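Local coordinates for protein extracellular ligand-binding receptor (Verminephrobacter eiseniae, PDB 4M88) that probably binds an amino acid outside the cytoplasmic membrane as the substrate-binding component of an ABC transporter, at residues 24-29 with 286-291; 77-82 with 102-107; 98-103 with 116-121; 299-304 with 313-318. All coordinates share one frame; numbering follows the deposited sequence.

Contact 1 of 4, residues 24-29 with 286-291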
loop_
_atom_site.group_PDB
_atom_site.type_symbol
_atom_site.label_atom_id
_atom_site.label_comp_id
_atom_site.label_asym_id
_atom_site.label_seq_id
_atom_site.Cartn_x
_atom_site.Cartn_y
_atom_site.Cartn_z
ATOM N N LEU A 24 5.673 -6.391 4.830
ATOM C CA LEU A 24 6.038 -6.466 3.415
ATOM C C LEU A 24 7.145 -7.483 3.211
ATOM O O LEU A 24 7.106 -8.285 2.280
ATOM C CB LEU A 24 6.523 -5.105 2.889
ATOM C CG LEU A 24 5.520 -4.001 2.582
ATOM C CD1 LEU A 24 6.294 -2.759 2.150
ATOM C CD2 LEU A 24 4.560 -4.432 1.488
ATOM N N ASN A 25 8.152 -7.433 4.078
ATOM C CA ASN A 25 9.299 -8.327 3.965
ATOM C C ASN A 25 8.884 -9.798 4.127
ATOM O O ASN A 25 9.371 -10.674 3.411
ATOM C CB ASN A 25 10.351 -7.935 5.005
ATOM C CG ASN A 25 11.616 -8.774 4.922
ATOM O OD1 ASN A 25 11.918 -9.547 5.830
ATOM N ND2 ASN A 25 12.369 -8.614 3.839
ATOM N N GLN A 26 8.001 -10.064 5.080
ATOM C CA GLN A 26 7.493 -11.422 5.298
ATOM C C GLN A 26 6.790 -11.969 4.063
ATOM O O GLN A 26 6.974 -13.137 3.687
ATOM C CB GLN A 26 6.549 -11.443 6.500
ATOM C CG GLN A 26 7.296 -11.385 7.830
ATOM C CD GLN A 26 6.424 -10.875 8.966
ATOM O OE1 GLN A 26 5.241 -10.605 8.776
ATOM N NE2 GLN A 26 7.009 -10.735 10.153
ATOM N N GLY A 27 5.975 -11.137 3.437
ATOM C CA GLY A 27 5.245 -11.558 2.251
ATOM C C GLY A 27 6.177 -11.817 1.087
ATOM O O GLY A 27 5.996 -12.767 0.318
ATOM N N ILE A 28 7.190 -10.970 0.947
ATOM C CA ILE A 28 8.158 -11.157 -0.128
ATOM C C ILE A 28 8.908 -12.471 0.075
ATOM O O ILE A 28 9.033 -13.268 -0.858
ATOM C CB ILE A 28 9.157 -9.982 -0.181
ATOM C CG1 ILE A 28 8.450 -8.694 -0.614
ATOM C CG2 ILE A 28 10.308 -10.282 -1.133
ATOM C CD1 ILE A 28 9.309 -7.431 -0.371
ATOM N N LYS A 29 9.381 -12.718 1.298
ATOM C CA LYS A 29 10.119 -13.945 1.581
ATOM C C LYS A 29 9.255 -15.175 1.398
ATOM O O LYS A 29 9.731 -16.211 0.920
ATOM C CB LYS A 29 10.652 -13.925 3.010
ATOM C CG LYS A 29 11.776 -12.951 3.226
ATOM C CD LYS A 29 12.136 -12.934 4.695
ATOM C CE LYS A 29 13.467 -12.261 4.922
ATOM N NZ LYS A 29 13.684 -11.936 6.353
ATOM N N GLU A 286 -2.629 -7.039 5.260
ATOM C CA GLU A 286 -2.610 -6.541 3.893
ATOM C C GLU A 286 -1.181 -6.267 3.414
ATOM O O GLU A 286 -0.872 -6.426 2.235
ATOM C CB GLU A 286 -3.449 -5.262 3.806
ATOM C CG GLU A 286 -4.951 -5.471 4.080
ATOM C CD GLU A 286 -5.307 -5.499 5.563
ATOM O OE1 GLU A 286 -4.390 -5.517 6.417
ATOM O OE2 GLU A 286 -6.522 -5.491 5.870
ATOM N N PHE A 287 -0.300 -5.859 4.320
ATOM C CA PHE A 287 1.088 -5.628 3.915
ATOM C C PHE A 287 1.827 -6.919 3.573
ATOM O O PHE A 287 2.648 -6.940 2.660
ATOM C CB PHE A 287 1.848 -4.820 4.961
ATOM C CG PHE A 287 1.525 -3.354 4.917
ATOM C CD1 PHE A 287 1.496 -2.683 3.698
ATOM C CD2 PHE A 287 1.197 -2.666 6.070
ATOM C CE1 PHE A 287 1.167 -1.328 3.636
ATOM C CE2 PHE A 287 0.875 -1.316 6.020
ATOM C CZ PHE A 287 0.863 -0.647 4.799
ATOM N N GLN A 288 1.548 -7.993 4.301
ATOM C CA GLN A 288 2.102 -9.296 3.924
ATOM C C GLN A 288 1.627 -9.680 2.528
ATOM O O GLN A 288 2.410 -10.133 1.704
ATOM C CB GLN A 288 1.700 -10.367 4.942
ATOM C CG GLN A 288 2.421 -10.172 6.273
ATOM C CD GLN A 288 1.817 -10.954 7.402
ATOM O OE1 GLN A 288 0.686 -11.418 7.306
ATOM N NE2 GLN A 288 2.570 -11.100 8.497
ATOM N N LEU A 289 0.342 -9.495 2.257
ATOM C CA LEU A 289 -0.189 -9.873 0.952
ATOM C C LEU A 289 0.382 -8.984 -0.140
ATOM O O LEU A 289 0.677 -9.453 -1.233
ATOM C CB LEU A 289 -1.724 -9.848 0.950
ATOM C CG LEU A 289 -2.390 -10.156 -0.392
ATOM C CD1 LEU A 289 -1.943 -11.510 -0.919
ATOM C CD2 LEU A 289 -3.902 -10.145 -0.223
ATOM N N GLU A 290 0.560 -7.700 0.163
ATOM C CA GLU A 290 1.145 -6.766 -0.797
ATOM C C GLU A 290 2.568 -7.167 -1.147
ATOM O O GLU A 290 2.972 -7.090 -2.312
ATOM C CB GLU A 290 1.138 -5.340 -0.234
ATOM C CG GLU A 290 1.618 -4.293 -1.227
ATOM C CD GLU A 290 0.997 -2.922 -0.989
ATOM O OE1 GLU A 290 0.410 -2.691 0.101
ATOM O OE2 GLU A 290 1.082 -2.072 -1.904
ATOM N N GLY A 291 3.332 -7.589 -0.145
ATOM C CA GLY A 291 4.713 -7.987 -0.389
ATOM C C GLY A 291 4.745 -9.257 -1.224
ATOM O O GLY A 291 5.534 -9.394 -2.152
#
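Leu24 and Gly27 of helix 18-37 lie against Phe287, Gln288 and Gly291 of helix 286-303, a close glycine-mediated helix pair in the first lobe of a two-lobed periplasmic binding protein of the leucine-binding family. The axes of the short segments approach to 6.4 Å and cross at -42°. Such closeness is possible because Gly27 and Gly291 present bare backbone to the partner helix. CA-H...O contacts follow, with Gly27 CA 3.2 Å from Gln288 O and Gly291 CA 3.6 Å from Leu24 O, the latter oxygen also accepting the helical N-H of Ile28.

The side chain of Leu24 starts from a CB directed away from the partner helix. With CG beside the backbone N (chi1 -76°), the chain turns back, and CG passes 4.1 Å from Phe287 O. The CD2 branch makes the contact, reaching 3.4 Å from Phe287 O, touching Glu290 CB and meeting the Phe287 ring obliquely at CD1, while CD1 of Leu24 leans on Met79. The acid of Glu290 is engaged outside this pair, by Arg122 and Asn102.

At the Gln26 end of the contact two extended glutamines meet, their amide planes well turned against each other. Thr285 N holds Gln288 OE1, and Gln288 NE2 donates to Gln26 OE1 at 2.7 Å; the acceptor lies close to the Gln288 amide plane, while the donor is tilted 23° from the Gln26 carbonyl plane.

Contact 2 of 4, residues 77-82 with 102-107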
loop_
_atom_site.group_PDB
_atom_site.type_symbol
_atom_site.label_atom_id
_atom_site.label_comp_id
_atom_site.label_asym_id
_atom_site.label_seq_id
_atom_site.Cartn_x
_atom_site.Cartn_y
_atom_site.Cartn_z
ATOM N N SER A 77 8.697 -3.097 -3.768
ATOM C CA SER A 77 7.816 -2.353 -2.856
ATOM C C SER A 77 8.528 -1.459 -1.822
ATOM O O SER A 77 8.395 -1.677 -0.616
ATOM C CB SER A 77 6.848 -3.319 -2.157
ATOM O OG SER A 77 5.743 -2.617 -1.620
ATOM N N PRO A 78 9.284 -0.449 -2.292
ATOM C CA PRO A 78 9.759 0.537 -1.314
ATOM C C PRO A 78 8.579 1.190 -0.609
ATOM O O PRO A 78 7.505 1.362 -1.199
ATOM C CB PRO A 78 10.521 1.560 -2.165
ATOM C CG PRO A 78 9.957 1.392 -3.567
ATOM C CD PRO A 78 9.654 -0.087 -3.672
HETATM N N MSE A 79 8.796 1.534 0.654
HETATM C CA MSE A 79 7.754 2.058 1.520
HETATM C C MSE A 79 8.234 3.328 2.220
HETATM O O MSE A 79 9.319 3.353 2.812
HETATM C CB MSE A 79 7.365 1.001 2.552
HETATM C CG MSE A 79 6.554 1.538 3.709
HETATM SE SE MSE A 79 6.108 0.076 4.938
HETATM C CE MSE A 79 4.423 -0.403 4.113
ATOM N N GLY A 80 7.426 4.382 2.140
ATOM C CA GLY A 80 7.740 5.640 2.789
ATOM C C GLY A 80 7.643 6.782 1.802
ATOM O O GLY A 80 8.293 6.750 0.751
ATOM N N SER A 81 6.828 7.784 2.133
ATOM C CA SER A 81 6.680 8.979 1.302
ATOM C C SER A 81 8.005 9.684 1.003
ATOM O O SER A 81 8.298 10.008 -0.151
ATOM C CB SER A 81 5.735 9.975 1.980
ATOM O OG SER A 81 4.497 9.361 2.289
ATOM N N ALA A 82 8.787 9.944 2.046
ATOM C CA ALA A 82 10.030 10.688 1.903
ATOM C C ALA A 82 11.004 9.929 1.022
ATOM O O ALA A 82 11.681 10.520 0.179
ATOM C CB ALA A 82 10.660 10.957 3.275
ATOM N N ASN A 102 6.074 -1.920 -7.418
ATOM C CA ASN A 102 5.209 -1.415 -6.354
ATOM C C ASN A 102 5.867 -0.310 -5.533
ATOM O O ASN A 102 7.099 -0.196 -5.470
ATOM C CB ASN A 102 4.665 -2.528 -5.450
ATOM C CG ASN A 102 3.333 -2.152 -4.811
ATOM O OD1 ASN A 102 2.451 -1.595 -5.479
ATOM N ND2 ASN A 102 3.190 -2.423 -3.515
ATOM N N GLY A 103 5.026 0.514 -4.926
ATOM C CA GLY A 103 5.472 1.589 -4.062
ATOM C C GLY A 103 4.352 1.847 -3.077
ATOM O O GLY A 103 3.171 1.782 -3.445
ATOM N N VAL A 104 4.723 2.092 -1.823
ATOM C CA VAL A 104 3.771 2.442 -0.772
ATOM C C VAL A 104 4.254 3.739 -0.142
ATOM O O VAL A 104 5.395 3.813 0.304
ATOM C CB VAL A 104 3.758 1.376 0.332
ATOM C CG1 VAL A 104 2.808 1.773 1.473
ATOM C CG2 VAL A 104 3.393 0.026 -0.246
ATOM N N PRO A 105 3.388 4.762 -0.058
ATOM C CA PRO A 105 1.968 4.790 -0.404
ATOM C C PRO A 105 1.746 5.037 -1.882
ATOM O O PRO A 105 2.668 5.466 -2.586
ATOM C CB PRO A 105 1.465 6.009 0.372
ATOM C CG PRO A 105 2.626 6.948 0.338
ATOM C CD PRO A 105 3.851 6.062 0.464
ATOM N N GLY A 106 0.515 4.797 -2.329
ATOM C CA GLY A 106 0.124 5.065 -3.700
ATOM C C GLY A 106 -0.306 6.503 -3.925
ATOM O O GLY A 106 -1.251 6.762 -4.675
ATOM N N ALA A 107 0.389 7.445 -3.293
ATOM C CA ALA A 107 0.046 8.863 -3.420
ATOM C C ALA A 107 0.082 9.310 -4.876
ATOM O O ALA A 107 0.936 8.864 -5.654
ATOM C CB ALA A 107 0.983 9.717 -2.573
#
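Ser77 OG and Asn102 CG each stand anti to the N of their own residue (chi1 -161° and -153°), which brings Asn102 ND2 to 3.2 Å from Ser77 OG. The serine oxygen sits 23° out of the amide plane, and the stronger partner of ND2 is Glu290. Beside this pair the ring of Pro78 presses its CD to 3.1 Å from Asn102 O, a buried carbonyl with no polar partner.

Farther along, the backbones run in nearly the same direction, and a single bridge centres on Val104. Val104 N donates to Pro78 O (2.9 Å), and Val104 O accepts from Gly80 N (2.8 Å). The side chain of Met79, a selenomethionine, runs alongside that of Val104, with Met79 CE 3.8 Å from Val104 CG1. Pro105, after a cis peptide bond, sets CG 3.6 Å from Ser81 OG, whose hydrogen bond goes to Thr153.

Gly80 occupies the N-cap position of helix 81-89. A glycerol, probably from the crystallisation liquor, lies about 3 Å from the Pro105 side chain. Its presence is consistent with a pocket here, since loops following adjacent parallel strands, in this case 74-76 and 99-101, commonly line the ligand cleft of type I periplasmic binding proteins.

Contact 3 of 4, residues 98-103 with 116-121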
loop_
_atom_site.group_PDB
_atom_site.type_symbol
_atom_site.label_atom_id
_atom_site.label_comp_id
_atom_site.label_asym_id
_atom_site.label_seq_id
_atom_site.Cartn_x
_atom_site.Cartn_y
_atom_site.Cartn_z
ATOM N N VAL A 98 17.464 -1.094 -13.389
ATOM C CA VAL A 98 16.642 -1.771 -12.401
ATOM C C VAL A 98 15.186 -1.427 -12.667
ATOM O O VAL A 98 14.887 -0.446 -13.342
ATOM C CB VAL A 98 17.047 -1.338 -10.975
ATOM C CG1 VAL A 98 16.545 0.076 -10.671
ATOM C CG2 VAL A 98 16.523 -2.331 -9.928
ATOM N N VAL A 99 14.274 -2.251 -12.168
ATOM C CA VAL A 99 12.875 -1.879 -12.177
ATOM C C VAL A 99 12.418 -1.858 -10.727
ATOM O O VAL A 99 12.928 -2.628 -9.889
ATOM C CB VAL A 99 12.037 -2.860 -13.004
ATOM C CG1 VAL A 99 12.194 -4.204 -12.475
ATOM C CG2 VAL A 99 10.603 -2.508 -12.935
ATOM N N VAL A 100 11.511 -0.941 -10.411
ATOM C CA VAL A 100 10.967 -0.861 -9.060
ATOM C C VAL A 100 9.534 -1.346 -9.142
ATOM O O VAL A 100 8.746 -0.825 -9.925
ATOM C CB VAL A 100 10.980 0.577 -8.506
ATOM C CG1 VAL A 100 10.420 0.586 -7.087
ATOM C CG2 VAL A 100 12.396 1.144 -8.504
ATOM N N VAL A 101 9.213 -2.377 -8.375
ATOM C CA VAL A 101 7.906 -3.011 -8.490
ATOM C C VAL A 101 7.110 -2.734 -7.234
ATOM O O VAL A 101 7.444 -3.224 -6.146
ATOM C CB VAL A 101 8.010 -4.521 -8.756
ATOM C CG1 VAL A 101 6.625 -5.162 -8.765
ATOM C CG2 VAL A 101 8.716 -4.770 -10.083
ATOM N N ASN A 102 6.074 -1.920 -7.418
ATOM C CA ASN A 102 5.209 -1.415 -6.354
ATOM C C ASN A 102 5.867 -0.310 -5.533
ATOM O O ASN A 102 7.099 -0.196 -5.470
ATOM C CB ASN A 102 4.665 -2.528 -5.450
ATOM C CG ASN A 102 3.333 -2.152 -4.811
ATOM O OD1 ASN A 102 2.451 -1.595 -5.479
ATOM N ND2 ASN A 102 3.190 -2.423 -3.515
ATOM N N GLY A 103 5.026 0.514 -4.926
ATOM C CA GLY A 103 5.472 1.589 -4.062
ATOM C C GLY A 103 4.352 1.847 -3.077
ATOM O O GLY A 103 3.171 1.782 -3.445
ATOM N N PRO A 116 9.110 5.807 -15.653
ATOM C CA PRO A 116 8.829 4.633 -16.489
ATOM C C PRO A 116 9.447 3.332 -15.982
ATOM O O PRO A 116 9.060 2.263 -16.471
ATOM C CB PRO A 116 9.383 5.029 -17.871
ATOM C CG PRO A 116 10.270 6.224 -17.624
ATOM C CD PRO A 116 9.700 6.914 -16.426
ATOM N N LYS A 117 10.368 3.392 -15.019
ATOM C CA LYS A 117 10.906 2.164 -14.434
ATOM C C LYS A 117 10.202 1.772 -13.122
ATOM O O LYS A 117 10.569 0.794 -12.475
ATOM C CB LYS A 117 12.418 2.302 -14.198
ATOM C CG LYS A 117 13.232 2.440 -15.483
ATOM C CD LYS A 117 14.717 2.568 -15.159
ATOM C CE LYS A 117 15.523 2.883 -16.404
ATOM N NZ LYS A 117 16.956 3.056 -16.052
ATOM N N PHE A 118 9.183 2.540 -12.749
ATOM C CA PHE A 118 8.506 2.407 -11.458
ATOM C C PHE A 118 7.092 1.886 -11.749
ATOM O O PHE A 118 6.281 2.585 -12.375
ATOM C CB PHE A 118 8.489 3.796 -10.804
ATOM C CG PHE A 118 7.968 3.832 -9.390
ATOM C CD1 PHE A 118 7.864 2.681 -8.622
ATOM C CD2 PHE A 118 7.570 5.051 -8.837
ATOM C CE1 PHE A 118 7.378 2.736 -7.302
ATOM C CE2 PHE A 118 7.075 5.125 -7.536
ATOM C CZ PHE A 118 6.979 3.958 -6.760
ATOM N N PHE A 119 6.827 0.636 -11.360
ATOM C CA PHE A 119 5.555 -0.039 -11.680
ATOM C C PHE A 119 4.721 -0.163 -10.424
ATOM O O PHE A 119 5.271 -0.338 -9.343
ATOM C CB PHE A 119 5.813 -1.444 -12.248
ATOM C CG PHE A 119 6.413 -1.438 -13.623
ATOM C CD1 PHE A 119 5.613 -1.619 -14.741
ATOM C CD2 PHE A 119 7.776 -1.231 -13.799
ATOM C CE1 PHE A 119 6.156 -1.611 -16.018
ATOM C CE2 PHE A 119 8.341 -1.219 -15.082
ATOM C CZ PHE A 119 7.522 -1.409 -16.189
ATOM N N HIS A 120 3.395 -0.064 -10.549
ATOM C CA HIS A 120 2.547 -0.061 -9.354
ATOM C C HIS A 120 1.609 -1.250 -9.358
ATOM O O HIS A 120 0.899 -1.475 -10.329
ATOM C CB HIS A 120 1.747 1.241 -9.285
ATOM C CG HIS A 120 2.611 2.456 -9.360
ATOM N ND1 HIS A 120 3.258 2.974 -8.257
ATOM C CD2 HIS A 120 2.998 3.211 -10.415
ATOM C CE1 HIS A 120 3.984 4.016 -8.629
ATOM N NE2 HIS A 120 3.849 4.177 -9.934
ATOM N N VAL A 121 1.625 -2.017 -8.273
ATOM C CA VAL A 121 0.787 -3.202 -8.157
ATOM C C VAL A 121 -0.529 -2.850 -7.445
ATOM O O VAL A 121 -1.573 -3.405 -7.760
ATOM C CB VAL A 121 1.540 -4.336 -7.428
ATOM C CG1 VAL A 121 0.646 -5.537 -7.223
ATOM C CG2 VAL A 121 2.771 -4.743 -8.247
HETATM O O HOH W 1 1.953 2.762 -5.664
#
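Asn102 OD1 accepts two backbone N-H groups, from Val121 at 2.9 Å and from Arg122, so this side chain takes over where regular strand pairing ends. The Val121 donor is tilted 28° from the carbonyl plane.

Before it, three parallel-strand bonds join the backbones: Val100 N to Lys117 O (2.9 Å), Phe119 N to Val100 O (2.8 Å) and Asn102 N to Phe119 O (2.6 Å). The Val99 side chain crosses that of Phe119 at about a right angle; its CG2 branch, trans to the main-chain nitrogen, makes a close contact, Val99 CG2 being 3.2 Å from Phe119 CD2. Phe118 has its ring edge toward Asn102 O, 3.5 Å from Phe118 CE1, while CE1 of His120 lies over one face near the rim. One water donates to Gly103 O and also hydrogen-bonds His120 ND1.

The segments flank the crossover of a beta-alpha-beta unit through helix 108-111. Strand 118-119 is an outermost strand of the five-stranded parallel sheet, and strand 99-101 lies between it and strand 74-76. Helix 81-89 covers Val100 and Phe118; on the opposite face helix 286-303 meets Val101 and helix 312-321 meets Phe119.

Contact 4 of 4, residues 299-304 with 313-318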
loop_
_atom_site.group_PDB
_atom_site.type_symbol
_atom_site.label_atom_id
_atom_site.label_comp_id
_atom_site.label_asym_id
_atom_site.label_seq_id
_atom_site.Cartn_x
_atom_site.Cartn_y
_atom_site.Cartn_z
ATOM N N GLY A 299 8.094 -12.605 -10.312
ATOM C CA GLY A 299 8.197 -14.020 -10.632
ATOM C C GLY A 299 7.395 -14.397 -11.860
ATOM O O GLY A 299 7.889 -15.094 -12.753
ATOM N N GLU A 300 6.146 -13.949 -11.922
ATOM C CA GLU A 300 5.310 -14.298 -13.069
ATOM C C GLU A 300 5.826 -13.672 -14.365
ATOM O O GLU A 300 5.754 -14.289 -15.427
ATOM C CB GLU A 300 3.837 -13.944 -12.832
ATOM C CG GLU A 300 3.192 -14.648 -11.625
ATOM C CD GLU A 300 3.080 -16.166 -11.768
ATOM O OE1 GLU A 300 3.243 -16.696 -12.892
ATOM O OE2 GLU A 300 2.811 -16.835 -10.741
ATOM N N ALA A 301 6.359 -12.456 -14.290
ATOM C CA ALA A 301 6.943 -11.850 -15.482
ATOM C C ALA A 301 8.162 -12.645 -15.942
ATOM O O ALA A 301 8.334 -12.892 -17.130
ATOM C CB ALA A 301 7.333 -10.395 -15.215
ATOM N N LEU A 302 9.032 -13.018 -15.007
ATOM C CA LEU A 302 10.248 -13.733 -15.399
ATOM C C LEU A 302 9.965 -15.122 -15.983
ATOM O O LEU A 302 10.746 -15.623 -16.790
ATOM C CB LEU A 302 11.241 -13.822 -14.236
ATOM C CG LEU A 302 11.853 -12.505 -13.745
ATOM C CD1 LEU A 302 12.782 -12.778 -12.573
ATOM C CD2 LEU A 302 12.598 -11.745 -14.857
ATOM N N LYS A 303 8.845 -15.729 -15.588
ATOM C CA LYS A 303 8.472 -17.076 -16.053
ATOM C C LYS A 303 7.609 -17.022 -17.305
ATOM O O LYS A 303 7.300 -18.048 -17.910
ATOM C CB LYS A 303 7.704 -17.824 -14.959
ATOM C CG LYS A 303 8.570 -18.212 -13.779
ATOM C CD LYS A 303 7.737 -18.534 -12.551
ATOM C CE LYS A 303 7.241 -19.959 -12.581
ATOM N NZ LYS A 303 6.973 -20.430 -11.189
ATOM N N HIS A 304 7.199 -15.819 -17.679
ATOM C CA HIS A 304 6.258 -15.652 -18.781
ATOM C C HIS A 304 6.881 -16.128 -20.093
ATOM O O HIS A 304 8.059 -15.890 -20.334
ATOM C CB HIS A 304 5.840 -14.185 -18.880
ATOM C CG HIS A 304 4.653 -13.954 -19.756
ATOM N ND1 HIS A 304 4.735 -13.941 -21.130
ATOM C CD2 HIS A 304 3.351 -13.733 -19.450
ATOM C CE1 HIS A 304 3.534 -13.720 -21.638
ATOM N NE2 HIS A 304 2.678 -13.592 -20.641
ATOM N N ALA A 313 16.454 -5.281 -17.919
ATOM C CA ALA A 313 15.881 -4.941 -19.221
ATOM C C ALA A 313 14.855 -5.989 -19.679
ATOM O O ALA A 313 13.782 -5.632 -20.176
ATOM C CB ALA A 313 16.966 -4.763 -20.252
ATOM N N ASN A 314 15.177 -7.272 -19.530
ATOM C CA ASN A 314 14.197 -8.320 -19.833
ATOM C C ASN A 314 12.925 -8.173 -19.009
ATOM O O ASN A 314 11.805 -8.300 -19.526
ATOM C CB ASN A 314 14.767 -9.718 -19.572
ATOM C CG ASN A 314 15.862 -10.095 -20.534
ATOM O OD1 ASN A 314 17.012 -10.299 -20.131
ATOM N ND2 ASN A 314 15.516 -10.210 -21.811
ATOM N N LEU A 315 13.098 -7.941 -17.711
ATOM C CA LEU A 315 11.956 -7.825 -16.820
ATOM C C LEU A 315 11.068 -6.646 -17.221
ATOM O O LEU A 315 9.857 -6.797 -17.379
ATOM C CB LEU A 315 12.421 -7.701 -15.359
ATOM C CG LEU A 315 11.328 -7.448 -14.318
ATOM C CD1 LEU A 315 10.239 -8.503 -14.407
ATOM C CD2 LEU A 315 11.945 -7.479 -12.941
ATOM N N ALA A 316 11.670 -5.478 -17.418
ATOM C CA ALA A 316 10.906 -4.299 -17.827
ATOM C C ALA A 316 10.198 -4.511 -19.165
ATOM O O ALA A 316 9.047 -4.110 -19.332
ATOM C CB ALA A 316 11.816 -3.080 -17.914
ATOM N N ALA A 317 10.895 -5.137 -20.110
ATOM C CA ALA A 317 10.332 -5.397 -21.428
ATOM C C ALA A 317 9.113 -6.293 -21.272
ATOM O O ALA A 317 8.092 -6.088 -21.930
ATOM C CB ALA A 317 11.378 -6.067 -22.339
ATOM N N THR A 318 9.218 -7.283 -20.392
ATOM C CA THR A 318 8.132 -8.248 -20.233
ATOM C C THR A 318 6.918 -7.661 -19.507
ATOM O O THR A 318 5.794 -7.830 -19.962
ATOM C CB THR A 318 8.619 -9.513 -19.517
ATOM O OG1 THR A 318 9.622 -10.145 -20.329
ATOM C CG2 THR A 318 7.466 -10.469 -19.298
#
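Leu315 is the first residue of segment 313-318 to touch segment 299-304, and it does so chiefly with its CD1 methyl. A chi1 of 175° turns CG away from the Leu315 nitrogen and carries CD1 across to 3.6 Å from Ala301 CB and 4.0 Å from Leu302 CD2. That same CD2 of Leu302 also reaches 4.1 Å from Leu315 CB, so the two leucines cross at a slant, branch against branch and stem. No hydrogen bond joins the segments; the side-chain contacts across the largely buried interface are mainly between carbon atoms.

Helices 286-303 and 312-321 follow each other in the chain, and they meet here almost perpendicularly, with segment axes 96° apart and 9.2 Å at closest approach. Both belong to the first lobe of this periplasmic binding protein, where helix 312-321 also packs on the parallel sheet through Val99 and Phe119.

One turn after Leu315, Thr318 is directed toward the other helix. Its CG2 methyl sits 3.4 Å from Ala301 O, and that carbonyl, Ala301 O, accepts His304 N at 3.2 Å. The methyl also touches Ala301 CB and His304 CB, each 4.1 Å from Thr318 CG2. The OG1 branch is hydrogen-bonded to Asn307 OD1, while Asn307 ND2 donates to Leu302 O.

In the fold
Helix 286-303 links much of the set: contact 1 uses its first turns and contact 4 its last, their centres about 20 Å apart. Between contacts 1 and 2, Glu290 OE2 lies 2.7 Å from Asn102 ND2, a probable hydrogen bond, and Phe287 CE1 packs 3.4 Å from Met79 CE. Contacts 2 and 3 share Asn102 and Gly103, with centres about 10 Å apart; Ser77 N reaches Val101 O at 2.7 Å. Contact 3 meets contact 4 where Val99 CG1 lies 3.3 Å from Leu315 CD2. Pro105 of contact 2 is beside a glycerol, and Glu286 of segment 286-291 hydrogen-bonds a glycerol as well, both consistent with nearness to the presumed cleft. Contact 4 lies farthest from the chain's centre, about 22 Å away.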